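Local coordinates for receptor-like protein kinase ANXUR1 (Arabidopsis thaliana, PDB 6FIG) that probably acts as a cell-surface receptor kinase in plant reproduction, carrying an extracellular region built of tandem malectin-like domains, at residues F233-Q238 / A245-Y250; L284-F289 / I318-E323. All blocks are in the same frame, centred on the assembly; numbering follows the deposited sequence.

In the fold
Both contacts belong to the malectin-like region and lie on the same side of the chain's centre, their own centres about 11 Å apart. Interaction 1 sets a loop segment against the short helix 247-250, where I249 O is a calcium ligand; interaction 2 sets the end of strand 278-287 against helix 317-321. They meet through Y250, whose OH lies 2.8 Å from H285 ND1, a probable hydrogen bond, and whose CB packs 3.6 Å from C287 CB. N365 links interaction 2 to the site: its carbonyl oxygen binds the calcium ion, while ND2 bonds to C287 O and, weakly, to Y250 O. The F286 side chain is about 10 Å from a calcium ion, outside the coordination shell.

Interaction 1 of 2, residues F233-Q238 / A245-Y250; sequences FRINYQ and APADIY. With CA (calcium ion), chain H.
The hydroxyl of Y237 donates a 2.6 Å hydrogen bond from OH to A245 O. The acceptor lies at the edge of the phenol ring, near its plane, and the C=O...OH angle is 146°, with the donor slightly tilted from the carbonyl plane. A tyrosine suits this place because its rigid ring carries a donor across to the backbone just ahead of helix 247-250.

The same ring makes an offset edge-to-face (T-shaped) pair with Y250, which turns its edge toward the face of Y237; the centroids are 6.0 Å apart and the planes stand at 87°. Y237 and Y250 both also pack on P327 of strand 327-336. Y250 uses its own hydroxyl elsewhere, in a bond with H285.

I235 adds branched aliphatic bulk. With CG1 beside its backbone N (chi1 -56°), it sets CD1 3.8 Å from Y250 CB and CG1 4.1 Å from A247 CB, where the small alanine lets the chains come close.

The short, weakly bonded helix is thus tied just before its first residue by Y237 and packed at its last by I235, consistent with fixing the position of I249 O, which binds the calcium ion at 2.5 Å.

Interaction 2 of 2, residues L284-F289 / I318-E323; sequences LHFCEF and IGWTGE
E288 and I318 meet where the end of strand 278-287, in the beta-rich malectin-like fold, packs against the short helix 317-321. This is a strand-helix contact whose direct touches are all apolar, with water supplying the polar links.

The apolar part has two centres. I318 brings its CD1 to 3.8 Å from E288 CB, the two side chains crossing at about a right angle, so the isoleucine rests on the methylene part of the glutamate. Two residues on, W320 meets F286 obliquely: CZ3 of the indole is 3.9 Å from CE2 of the phenyl ring, and the planes are inclined at 42°. Large aromatic rings suit this place because they reach far enough from helix and strand for their outer carbons to meet; F286 also packs on F299 and I301 of strand 299-303, and W320 on M328.

The carboxylate of E288 turns away from the isoleucine through a bend at chi2 (58°). OE1 forms a salt bridge with K297, and OE2 accepts the backbone N-H groups of Q290 and L291, which should offset much of the charge of this buried carboxylate.

Two waters fill the polar join. One donates to E288 OE1 at 2.9 Å and accepts a weak bond from I318 N. The other accepts from E288 N at 3.1 Å and donates to E323 O at 2.9 Å.

At the helix end, glycine suits position 322, where phi is positive (88°). Its amide still closes the last turn, G322 N bonding to I318 O at 2.8 Å.

Interaction 1 of 2, residues F233-Q238 / A245-Y250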
# COMPACT_ATOMS: atom_id res chain seq x y z
N PHE A 233 22.80 -7.00 7.20
CA PHE A 233 22.29 -7.65 8.41
C PHE A 233 20.79 -7.84 8.24
O PHE A 233 20.10 -6.91 7.84
CB PHE A 233 22.56 -6.79 9.65
CG PHE A 233 22.26 -7.51 10.94
CD1 PHE A 233 23.19 -8.38 11.49
CD2 PHE A 233 21.04 -7.35 11.57
CE1 PHE A 233 22.91 -9.06 12.66
CE2 PHE A 233 20.76 -8.03 12.75
CZ PHE A 233 21.69 -8.89 13.29
N ARG A 234 20.29 -9.05 8.55
CA ARG A 234 18.87 -9.36 8.40
C ARG A 234 18.20 -9.39 9.77
O ARG A 234 18.74 -9.95 10.74
CB ARG A 234 18.62 -10.69 7.64
CG ARG A 234 17.16 -10.84 7.21
CD ARG A 234 16.85 -12.10 6.40
NE ARG A 234 15.40 -12.39 6.40
CZ ARG A 234 14.47 -11.76 5.67
NH1 ARG A 234 14.79 -10.77 4.84
NH2 ARG A 234 13.18 -12.12 5.77
N ILE A 235 17.05 -8.74 9.84
CA ILE A 235 16.18 -8.77 11.00
C ILE A 235 15.29 -10.00 10.84
O ILE A 235 14.53 -10.10 9.88
CB ILE A 235 15.33 -7.50 11.14
CG1 ILE A 235 16.23 -6.23 11.16
CG2 ILE A 235 14.44 -7.58 12.38
CD1 ILE A 235 17.30 -6.21 12.25
N ASN A 236 15.37 -10.89 11.81
CA ASN A 236 14.67 -12.15 11.79
C ASN A 236 13.42 -12.10 12.69
O ASN A 236 13.47 -12.42 13.87
CB ASN A 236 15.63 -13.24 12.27
CG ASN A 236 15.00 -14.60 12.31
OD1 ASN A 236 13.94 -14.83 11.73
ND2 ASN A 236 15.67 -15.54 13.02
N TYR A 237 12.30 -11.70 12.11
CA TYR A 237 11.09 -11.47 12.90
C TYR A 237 10.49 -12.70 13.61
O TYR A 237 9.79 -12.54 14.60
CB TYR A 237 9.99 -10.82 12.04
CG TYR A 237 10.18 -9.33 11.79
CD1 TYR A 237 11.10 -8.86 10.86
CD2 TYR A 237 9.40 -8.39 12.46
CE1 TYR A 237 11.26 -7.50 10.64
CE2 TYR A 237 9.54 -7.02 12.23
CZ TYR A 237 10.46 -6.59 11.30
OH TYR A 237 10.59 -5.24 11.07
N GLN A 238 10.71 -13.90 13.08
CA GLN A 238 10.06 -15.13 13.60
C GLN A 238 8.52 -14.97 13.60
O GLN A 238 7.96 -14.72 12.55
CB GLN A 238 10.62 -15.54 14.97
CG GLN A 238 12.07 -15.95 14.93
CD GLN A 238 12.54 -16.58 16.25
OE1 GLN A 238 12.12 -16.17 17.34
NE2 GLN A 238 13.41 -17.57 16.14
N ALA A 245 6.76 -2.95 13.64
CA ALA A 245 7.70 -1.86 13.32
C ALA A 245 8.56 -2.31 12.14
O ALA A 245 8.84 -3.50 12.01
CB ALA A 245 8.59 -1.54 14.50
N PRO A 246 8.97 -1.37 11.29
CA PRO A 246 9.78 -1.73 10.15
C PRO A 246 11.20 -2.12 10.50
O PRO A 246 11.74 -1.77 11.57
CB PRO A 246 9.77 -0.45 9.29
CG PRO A 246 9.56 0.64 10.27
CD PRO A 246 8.68 0.07 11.33
N ALA A 247 11.81 -2.87 9.60
CA ALA A 247 13.13 -3.46 9.86
C ALA A 247 14.18 -2.42 10.23
O ALA A 247 15.04 -2.66 11.08
CB ALA A 247 13.61 -4.28 8.69
N ASP A 248 14.09 -1.24 9.61
CA ASP A 248 15.07 -0.19 9.87
C ASP A 248 15.09 0.30 11.31
O ASP A 248 16.16 0.73 11.77
CB ASP A 248 14.95 0.96 8.87
CG ASP A 248 15.69 0.68 7.54
OD1 ASP A 248 16.48 -0.29 7.42
OD2 ASP A 248 15.50 1.44 6.59
N ILE A 249 13.98 0.21 12.05
CA ILE A 249 13.98 0.53 13.47
C ILE A 249 15.00 -0.36 14.20
O ILE A 249 15.81 0.13 15.01
CB ILE A 249 12.58 0.30 14.11
CG1 ILE A 249 11.60 1.36 13.58
CG2 ILE A 249 12.62 0.26 15.64
CD1 ILE A 249 11.92 2.77 13.99
N TYR A 250 14.95 -1.64 13.89
CA TYR A 250 15.75 -2.65 14.59
C TYR A 250 17.22 -2.64 14.16
O TYR A 250 18.06 -3.16 14.90
CB TYR A 250 15.09 -4.02 14.42
CG TYR A 250 13.71 -4.05 15.01
CD1 TYR A 250 13.51 -3.90 16.37
CD2 TYR A 250 12.58 -4.17 14.21
CE1 TYR A 250 12.25 -3.92 16.93
CE2 TYR A 250 11.31 -4.19 14.75
CZ TYR A 250 11.14 -4.02 16.10
OH TYR A 250 9.89 -4.04 16.66
CA CA H . 16.61 2.32 15.84

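Interaction 2 of 2, residues L284-F289 / I318-E323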
# COMPACT_ATOMS: atom_id res chain seq x y z
N LEU A 284 8.90 -0.41 24.16
CA LEU A 284 10.33 -0.35 23.92
C LEU A 284 10.68 -1.43 22.93
O LEU A 284 10.34 -2.58 23.14
CB LEU A 284 11.11 -0.55 25.22
CG LEU A 284 11.24 0.70 26.11
CD1 LEU A 284 9.93 1.24 26.61
CD2 LEU A 284 12.12 0.35 27.30
N HIS A 285 11.32 -1.03 21.84
CA HIS A 285 11.70 -1.93 20.77
C HIS A 285 13.19 -2.27 20.90
O HIS A 285 14.02 -1.36 21.04
CB HIS A 285 11.47 -1.27 19.41
CG HIS A 285 10.03 -1.05 19.08
ND1 HIS A 285 9.27 -1.97 18.40
CD2 HIS A 285 9.22 -0.01 19.35
CE1 HIS A 285 8.05 -1.49 18.25
NE2 HIS A 285 7.99 -0.30 18.81
N PHE A 286 13.50 -3.56 20.82
CA PHE A 286 14.89 -4.03 20.97
C PHE A 286 15.28 -4.99 19.87
O PHE A 286 14.47 -5.78 19.42
CB PHE A 286 15.09 -4.76 22.29
CG PHE A 286 14.80 -3.95 23.50
CD1 PHE A 286 15.74 -3.06 24.03
CD2 PHE A 286 13.60 -4.14 24.22
CE1 PHE A 286 15.49 -2.37 25.20
CE2 PHE A 286 13.35 -3.44 25.38
CZ PHE A 286 14.30 -2.56 25.88
N CYS A 287 16.56 -4.98 19.49
CA CYS A 287 17.10 -6.00 18.62
C CYS A 287 18.61 -5.91 18.80
O CYS A 287 19.20 -4.85 18.60
CB CYS A 287 16.73 -5.78 17.15
SG CYS A 287 17.38 -7.04 16.03
N GLU A 288 19.20 -7.02 19.21
CA GLU A 288 20.64 -7.07 19.42
C GLU A 288 21.30 -7.40 18.10
O GLU A 288 21.10 -8.49 17.58
CB GLU A 288 21.02 -8.12 20.47
CG GLU A 288 22.53 -8.25 20.74
CD GLU A 288 23.11 -6.94 21.18
OE1 GLU A 288 22.73 -6.49 22.28
OE2 GLU A 288 23.92 -6.35 20.44
N PHE A 289 22.08 -6.48 17.55
CA PHE A 289 22.77 -6.72 16.28
C PHE A 289 24.30 -6.70 16.37
O PHE A 289 24.97 -6.85 15.35
CB PHE A 289 22.25 -5.79 15.17
CG PHE A 289 22.33 -4.33 15.49
CD1 PHE A 289 21.17 -3.60 15.74
CD2 PHE A 289 23.55 -3.66 15.50
CE1 PHE A 289 21.23 -2.24 16.03
CE2 PHE A 289 23.62 -2.31 15.80
CZ PHE A 289 22.45 -1.60 16.05
N ILE A 318 19.32 -10.48 24.27
CA ILE A 318 19.51 -11.88 23.92
C ILE A 318 18.87 -12.81 24.95
O ILE A 318 18.33 -13.86 24.59
CB ILE A 318 21.00 -12.24 23.76
CG1 ILE A 318 21.68 -11.41 22.67
CG2 ILE A 318 21.16 -13.72 23.43
CD1 ILE A 318 21.34 -11.81 21.27
N GLY A 319 18.91 -12.42 26.21
CA GLY A 319 18.19 -13.14 27.26
C GLY A 319 16.72 -13.33 26.93
O GLY A 319 16.17 -14.40 27.13
N TRP A 320 16.10 -12.27 26.40
CA TRP A 320 14.73 -12.30 25.95
C TRP A 320 14.50 -12.97 24.60
O TRP A 320 13.58 -13.78 24.47
CB TRP A 320 14.19 -10.87 25.84
CG TRP A 320 13.67 -10.30 27.11
CD1 TRP A 320 12.97 -10.93 28.08
CD2 TRP A 320 13.71 -8.92 27.47
NE1 TRP A 320 12.59 -10.02 29.05
CE2 TRP A 320 13.03 -8.78 28.69
CE3 TRP A 320 14.27 -7.80 26.88
CZ2 TRP A 320 12.92 -7.55 29.35
CZ3 TRP A 320 14.14 -6.58 27.51
CH2 TRP A 320 13.46 -6.47 28.73
N THR A 321 15.32 -12.66 23.59
CA THR A 321 15.05 -13.15 22.22
C THR A 321 15.65 -14.51 21.89
O THR A 321 15.15 -15.20 21.00
CB THR A 321 15.53 -12.16 21.16
OG1 THR A 321 16.96 -12.08 21.20
CG2 THR A 321 14.94 -10.81 21.39
N GLY A 322 16.74 -14.85 22.56
CA GLY A 322 17.47 -16.08 22.29
C GLY A 322 18.53 -15.98 21.21
O GLY A 322 19.34 -16.87 21.12
N GLU A 323 18.56 -14.91 20.41
CA GLU A 323 19.50 -14.83 19.30
C GLU A 323 19.70 -13.41 18.79
O GLU A 323 18.77 -12.60 18.75
CB GLU A 323 19.05 -15.72 18.11
CG GLU A 323 20.16 -16.08 17.12
CD GLU A 323 19.68 -16.87 15.91
OE1 GLU A 323 18.51 -17.32 15.85
OE2 GLU A 323 20.49 -17.02 14.98
O HOH W 1 17.96 -9.90 19.38
O HOH W 2 21.98 -8.49 24.19